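Local atomic coordinates of muconate lactonizing enzyme (Corynebacterium glutamicum, PDB entry 3I4K), a protein that belongs to the enolase superfamily, pairing an alpha+beta N-terminal capping domain with a TIM-barrel-like C-terminal domain that carries a magnesium ion. Residues S13-V18 / T68-V73; G75-V80 / R104-A109. All coordinates share one frame; numbering follows the deposited sequence.

Contact 1: S13-V18 / T68-V73; sequences SRILDV and TMKALV
Lys70 reaches Ser13 along a chain that leaves the helix with CG anti to the backbone N (chi1 -175°), runs straight to CE and then bends at its last torsion (chi4 56°), which turns NZ toward Ser13. This is a strand-on-helix contact in the N-terminal capping domain of the enolase fold: strand 8-25 is an outer strand of the antiparallel three-stranded sheet, helix 66-81 packs beside it, and the axes of segments 13-18 and 68-73 run nearly antiparallel and come within 9.2 Å. The first torsion of Ser13 sets OG between its own backbone N and carbonyl carbon, and two oxygens of this one residue grip the ammonium group. Lys70 NZ donates to Ser13 OG at 2.8 Å and to Ser13 O at 2.7 Å; at the carbonyl it comes in bent, with a C=O...N angle of 139°, and tilted from the carbonyl plane. Asp74, one turn further along the helix, forms a salt bridge with NZ through OD2 and a hydrogen bond with Ser13 OG through OD1, so the lysine charge is probably well compensated. Leu37 of the middle strand also touches the lysine. Val73 adds a looser apolar contact, its CG1 lying 4.4 Å from Ser13 CB. Further back along its chain, Lys70 crosses the Ile15 side chain at about a right angle, with Lys70 CD 3.8 Å from both CG1 and CD1 of Ile15.

Contact 2: G75-V80 / R104-A109; sequences GYLAPV and RYAKAA
Leu77 on helix 66-81 meets Ala106 and Lys107 at the start of helix 104-121, a buried helix-to-helix contact within the helical part of the enolase-type N-terminal domain. The apolar contacts rest on one methyl group. Leu77 CG stands anti to its carbonyl carbon (chi1 -53°), and CD1 extends toward the neighbouring helix, where it lies 4.1 Å from Ala106 CB. Leu77 CD1 also lies against the backbone beside that methyl, 4.0 Å from Ala106 C. Against Lys107 the contact is with the aliphatic root of a polar residue: the two side chains cross at about a right angle, and the lysine continues extended beyond CG. No hydrogen bond joins the two segments. Polar bonding here runs to neighbouring parts of the chain: Lys107 NZ makes a salt bridge to Glu97 and hydrogen bonds to the carbonyl oxygens of Val100 and Arg102, and the backbone N atoms of Tyr105 and Ala106 bond to the carboxylate of Glu64. Val100 also touches Leu77, so the loop that receives the lysine end borders the leucine too. Leu77 CD1 sits 4.0 Å from both the N and the CG of Lys107.

Both contacts draw on helix 66-81, and their centres lie about 10 Å apart. Along the chain, contact 1 comes first, its segments both preceding those of contact 2: the first ties this helix back to strand 8-25 of the antiparallel sheet, the second carries it forward to helix 104-121. Probable backbone hydrogen bonds from Leu77 N to Leu72 O (2.9 Å) and from Ala78 N to Val73 O (2.8 Å) join the two halves of the helix, each spanning five residues as in its wider pi-type turn. Selenomethionine Met69 further links the contacts, with Met69 SE 3.7 Å from Tyr105 CB. The shared helix thus connects sheet and helices within the N-terminal domain.

Contact 1: S13-V18 / T68-V73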
loop_
_atom_site.group_PDB
_atom_site.type_symbol
_atom_site.label_atom_id
_atom_site.label_comp_id
_atom_site.label_asym_id
_atom_site.label_seq_id
_atom_site.Cartn_x
_atom_site.Cartn_y
_atom_site.Cartn_z
ATOM N N SER A 13 -18.643 -20.098 7.511
ATOM C CA SER A 13 -19.300 -18.795 7.540
ATOM C C SER A 13 -20.623 -18.891 8.289
ATOM O O SER A 13 -21.476 -19.718 7.959
ATOM C CB SER A 13 -19.548 -18.284 6.114
ATOM O OG SER A 13 -20.415 -19.144 5.393
ATOM N N ARG A 14 -20.788 -18.044 9.298
ATOM C CA ARG A 14 -22.005 -18.040 10.095
ATOM C C ARG A 14 -22.698 -16.688 10.033
ATOM O O ARG A 14 -22.063 -15.647 10.212
ATOM C CB ARG A 14 -21.693 -18.352 11.564
ATOM C CG ARG A 14 -21.098 -19.724 11.829
ATOM C CD ARG A 14 -20.795 -19.903 13.316
ATOM N NE ARG A 14 -20.358 -21.264 13.620
ATOM C CZ ARG A 14 -19.218 -21.803 13.196
ATOM N NH1 ARG A 14 -18.380 -21.099 12.446
ATOM N NH2 ARG A 14 -18.918 -23.055 13.516
ATOM N N ILE A 15 -24.005 -16.706 9.788
ATOM C CA ILE A 15 -24.769 -15.471 9.746
ATOM C C ILE A 15 -25.224 -15.171 11.167
ATOM O O ILE A 15 -25.880 -15.997 11.802
ATOM C CB ILE A 15 -26.011 -15.597 8.844
ATOM C CG1 ILE A 15 -25.580 -15.845 7.397
ATOM C CG2 ILE A 15 -26.863 -14.343 8.963
ATOM C CD1 ILE A 15 -26.735 -15.956 6.420
ATOM N N LEU A 16 -24.864 -13.997 11.672
ATOM C CA LEU A 16 -25.245 -13.610 13.019
ATOM C C LEU A 16 -26.161 -12.398 13.015
ATOM O O LEU A 16 -25.874 -11.390 12.360
ATOM C CB LEU A 16 -24.004 -13.289 13.855
ATOM C CG LEU A 16 -22.888 -14.330 13.891
ATOM C CD1 LEU A 16 -21.886 -13.911 14.947
ATOM C CD2 LEU A 16 -23.446 -15.715 14.195
ATOM N N ASP A 17 -27.268 -12.503 13.743
ATOM C CA ASP A 17 -28.217 -11.408 13.853
ATOM C C ASP A 17 -28.189 -10.920 15.296
ATOM O O ASP A 17 -28.723 -11.567 16.193
ATOM C CB ASP A 17 -29.628 -11.864 13.471
ATOM C CG ASP A 17 -29.717 -12.353 12.033
ATOM O OD1 ASP A 17 -29.296 -11.610 11.120
ATOM O OD2 ASP A 17 -30.211 -13.479 11.812
ATOM N N VAL A 18 -27.541 -9.783 15.515
ATOM C CA VAL A 18 -27.435 -9.210 16.845
ATOM C C VAL A 18 -28.278 -7.947 16.922
ATOM O O VAL A 18 -28.182 -7.070 16.071
ATOM C CB VAL A 18 -25.965 -8.876 17.186
ATOM C CG1 VAL A 18 -25.378 -7.977 16.113
ATOM C CG2 VAL A 18 -25.879 -8.203 18.543
ATOM N N THR A 68 -25.971 -12.743 0.442
ATOM C CA THR A 68 -25.162 -12.649 -0.765
ATOM C C THR A 68 -23.717 -13.021 -0.498
ATOM O O THR A 68 -23.081 -13.690 -1.307
ATOM C CB THR A 68 -25.215 -11.210 -1.334
ATOM O OG1 THR A 68 -26.180 -11.160 -2.388
ATOM C CG2 THR A 68 -23.857 -10.755 -1.823
HETATM N N MSE A 69 -23.195 -12.578 0.635
HETATM C CA MSE A 69 -21.807 -12.861 0.972
HETATM C C MSE A 69 -21.554 -14.322 1.338
HETATM O O MSE A 69 -20.492 -14.876 1.029
HETATM C CB MSE A 69 -21.354 -11.935 2.097
HETATM C CG MSE A 69 -21.279 -10.470 1.659
HETATM SE SE MSE A 69 -20.747 -9.252 3.070
HETATM C CE MSE A 69 -22.470 -8.779 3.785
ATOM N N LYS A 70 -22.528 -14.956 1.980
ATOM C CA LYS A 70 -22.358 -16.351 2.358
ATOM C C LYS A 70 -22.365 -17.218 1.102
ATOM O O LYS A 70 -21.580 -18.153 0.982
ATOM C CB LYS A 70 -23.466 -16.786 3.324
ATOM C CG LYS A 70 -23.293 -18.208 3.863
ATOM C CD LYS A 70 -24.275 -18.504 4.993
ATOM C CE LYS A 70 -24.243 -19.973 5.384
ATOM N NZ LYS A 70 -22.872 -20.425 5.774
ATOM N N ALA A 71 -23.236 -16.899 0.152
ATOM C CA ALA A 71 -23.290 -17.681 -1.075
ATOM C C ALA A 71 -21.954 -17.576 -1.812
ATOM O O ALA A 71 -21.457 -18.561 -2.372
ATOM C CB ALA A 71 -24.430 -17.193 -1.959
ATOM N N LEU A 72 -21.357 -16.388 -1.799
ATOM C CA LEU A 72 -20.080 -16.199 -2.478
ATOM C C LEU A 72 -18.901 -16.788 -1.695
ATOM O O LEU A 72 -18.040 -17.460 -2.273
ATOM C CB LEU A 72 -19.857 -14.708 -2.775
ATOM C CG LEU A 72 -20.747 -14.161 -3.905
ATOM C CD1 LEU A 72 -20.584 -12.646 -4.029
ATOM C CD2 LEU A 72 -20.376 -14.851 -5.214
ATOM N N VAL A 73 -18.862 -16.546 -0.388
ATOM C CA VAL A 73 -17.786 -17.085 0.441
ATOM C C VAL A 73 -17.831 -18.613 0.400
ATOM O O VAL A 73 -16.837 -19.262 0.069
ATOM C CB VAL A 73 -17.914 -16.636 1.915
ATOM C CG1 VAL A 73 -16.887 -17.372 2.770
ATOM C CG2 VAL A 73 -17.706 -15.126 2.024
#

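Contact 2: G75-V80 / R104-A109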
loop_
_atom_site.group_PDB
_atom_site.type_symbol
_atom_site.label_atom_id
_atom_site.label_comp_id
_atom_site.label_asym_id
_atom_site.label_seq_id
_atom_site.Cartn_x
_atom_site.Cartn_y
_atom_site.Cartn_z
ATOM N N GLY A 75 -19.668 -20.860 -1.641
ATOM C CA GLY A 75 -19.565 -21.469 -2.953
ATOM C C GLY A 75 -18.463 -21.086 -3.922
ATOM O O GLY A 75 -18.206 -21.836 -4.861
ATOM N N TYR A 76 -17.801 -19.947 -3.722
ATOM C CA TYR A 76 -16.761 -19.545 -4.669
ATOM C C TYR A 76 -15.413 -19.126 -4.094
ATOM O O TYR A 76 -14.374 -19.540 -4.599
ATOM C CB TYR A 76 -17.284 -18.418 -5.567
ATOM C CG TYR A 76 -18.572 -18.746 -6.277
ATOM C CD1 TYR A 76 -19.804 -18.547 -5.656
ATOM C CD2 TYR A 76 -18.561 -19.279 -7.564
ATOM C CE1 TYR A 76 -20.994 -18.873 -6.305
ATOM C CE2 TYR A 76 -19.742 -19.609 -8.215
ATOM C CZ TYR A 76 -20.953 -19.402 -7.578
ATOM O OH TYR A 76 -22.122 -19.742 -8.219
ATOM N N LEU A 77 -15.423 -18.306 -3.052
ATOM C CA LEU A 77 -14.180 -17.825 -2.454
ATOM C C LEU A 77 -13.441 -18.851 -1.592
ATOM O O LEU A 77 -12.272 -19.155 -1.833
ATOM C CB LEU A 77 -14.458 -16.573 -1.614
ATOM C CG LEU A 77 -15.195 -15.421 -2.306
ATOM C CD1 LEU A 77 -15.332 -14.267 -1.335
ATOM C CD2 LEU A 77 -14.436 -14.983 -3.551
ATOM N N ALA A 78 -14.128 -19.365 -0.579
ATOM C CA ALA A 78 -13.549 -20.334 0.347
ATOM C C ALA A 78 -12.772 -21.468 -0.320
ATOM O O ALA A 78 -11.614 -21.719 0.009
ATOM C CB ALA A 78 -14.643 -20.903 1.223
ATOM N N PRO A 79 -13.397 -22.159 -1.279
ATOM C CA PRO A 79 -12.723 -23.265 -1.960
ATOM C C PRO A 79 -11.366 -22.936 -2.561
ATOM O O PRO A 79 -10.619 -23.840 -2.940
ATOM C CB PRO A 79 -13.743 -23.694 -3.016
ATOM C CG PRO A 79 -14.495 -22.430 -3.294
ATOM C CD PRO A 79 -14.700 -21.881 -1.906
ATOM N N VAL A 80 -11.042 -21.651 -2.657
ATOM C CA VAL A 80 -9.759 -21.262 -3.227
ATOM C C VAL A 80 -8.669 -21.366 -2.167
ATOM O O VAL A 80 -7.532 -21.726 -2.469
ATOM C CB VAL A 80 -9.787 -19.803 -3.788
ATOM C CG1 VAL A 80 -8.422 -19.445 -4.374
ATOM C CG2 VAL A 80 -10.870 -19.669 -4.872
ATOM N N ARG A 104 -16.492 -6.973 -3.107
ATOM C CA ARG A 104 -15.460 -6.651 -2.125
ATOM C C ARG A 104 -15.848 -6.969 -0.679
ATOM O O ARG A 104 -15.032 -7.480 0.083
ATOM C CB ARG A 104 -15.073 -5.172 -2.230
ATOM C CG ARG A 104 -14.469 -4.772 -3.573
ATOM C CD ARG A 104 -13.196 -5.546 -3.896
ATOM N NE ARG A 104 -12.398 -4.859 -4.910
ATOM C CZ ARG A 104 -11.228 -5.289 -5.377
ATOM N NH1 ARG A 104 -10.698 -6.425 -4.934
ATOM N NH2 ARG A 104 -10.571 -4.561 -6.271
ATOM N N TYR A 105 -17.083 -6.660 -0.294
ATOM C CA TYR A 105 -17.507 -6.928 1.075
ATOM C C TYR A 105 -17.324 -8.404 1.452
ATOM O O TYR A 105 -16.845 -8.713 2.540
ATOM C CB TYR A 105 -18.962 -6.497 1.274
ATOM C CG TYR A 105 -19.137 -5.007 1.486
ATOM C CD1 TYR A 105 -18.920 -4.431 2.736
ATOM C CD2 TYR A 105 -19.523 -4.175 0.441
ATOM C CE1 TYR A 105 -19.090 -3.063 2.942
ATOM C CE2 TYR A 105 -19.691 -2.795 0.637
ATOM C CZ TYR A 105 -19.477 -2.252 1.888
ATOM O OH TYR A 105 -19.670 -0.895 2.094
ATOM N N ALA A 106 -17.691 -9.306 0.548
ATOM C CA ALA A 106 -17.552 -10.735 0.812
ATOM C C ALA A 106 -16.071 -11.096 0.967
ATOM O O ALA A 106 -15.687 -11.830 1.880
ATOM C CB ALA A 106 -18.167 -11.539 -0.326
ATOM N N LYS A 107 -15.251 -10.563 0.064
ATOM C CA LYS A 107 -13.817 -10.816 0.070
ATOM C C LYS A 107 -13.123 -10.289 1.320
ATOM O O LYS A 107 -12.193 -10.916 1.828
ATOM C CB LYS A 107 -13.181 -10.203 -1.184
ATOM C CG LYS A 107 -13.643 -10.849 -2.491
ATOM C CD LYS A 107 -13.182 -10.057 -3.715
ATOM C CE LYS A 107 -13.514 -10.779 -5.018
ATOM N NZ LYS A 107 -13.286 -9.923 -6.219
ATOM N N ALA A 108 -13.568 -9.144 1.823
ATOM C CA ALA A 108 -12.952 -8.564 3.009
ATOM C C ALA A 108 -12.954 -9.541 4.191
ATOM O O ALA A 108 -11.999 -9.590 4.973
ATOM C CB ALA A 108 -13.663 -7.282 3.389
ATOM N N ALA A 109 -14.023 -10.319 4.324
ATOM C CA ALA A 109 -14.101 -11.276 5.420
ATOM C C ALA A 109 -13.006 -12.320 5.274
ATOM O O ALA A 109 -12.314 -12.635 6.239
ATOM C CB ALA A 109 -15.469 -11.947 5.447
#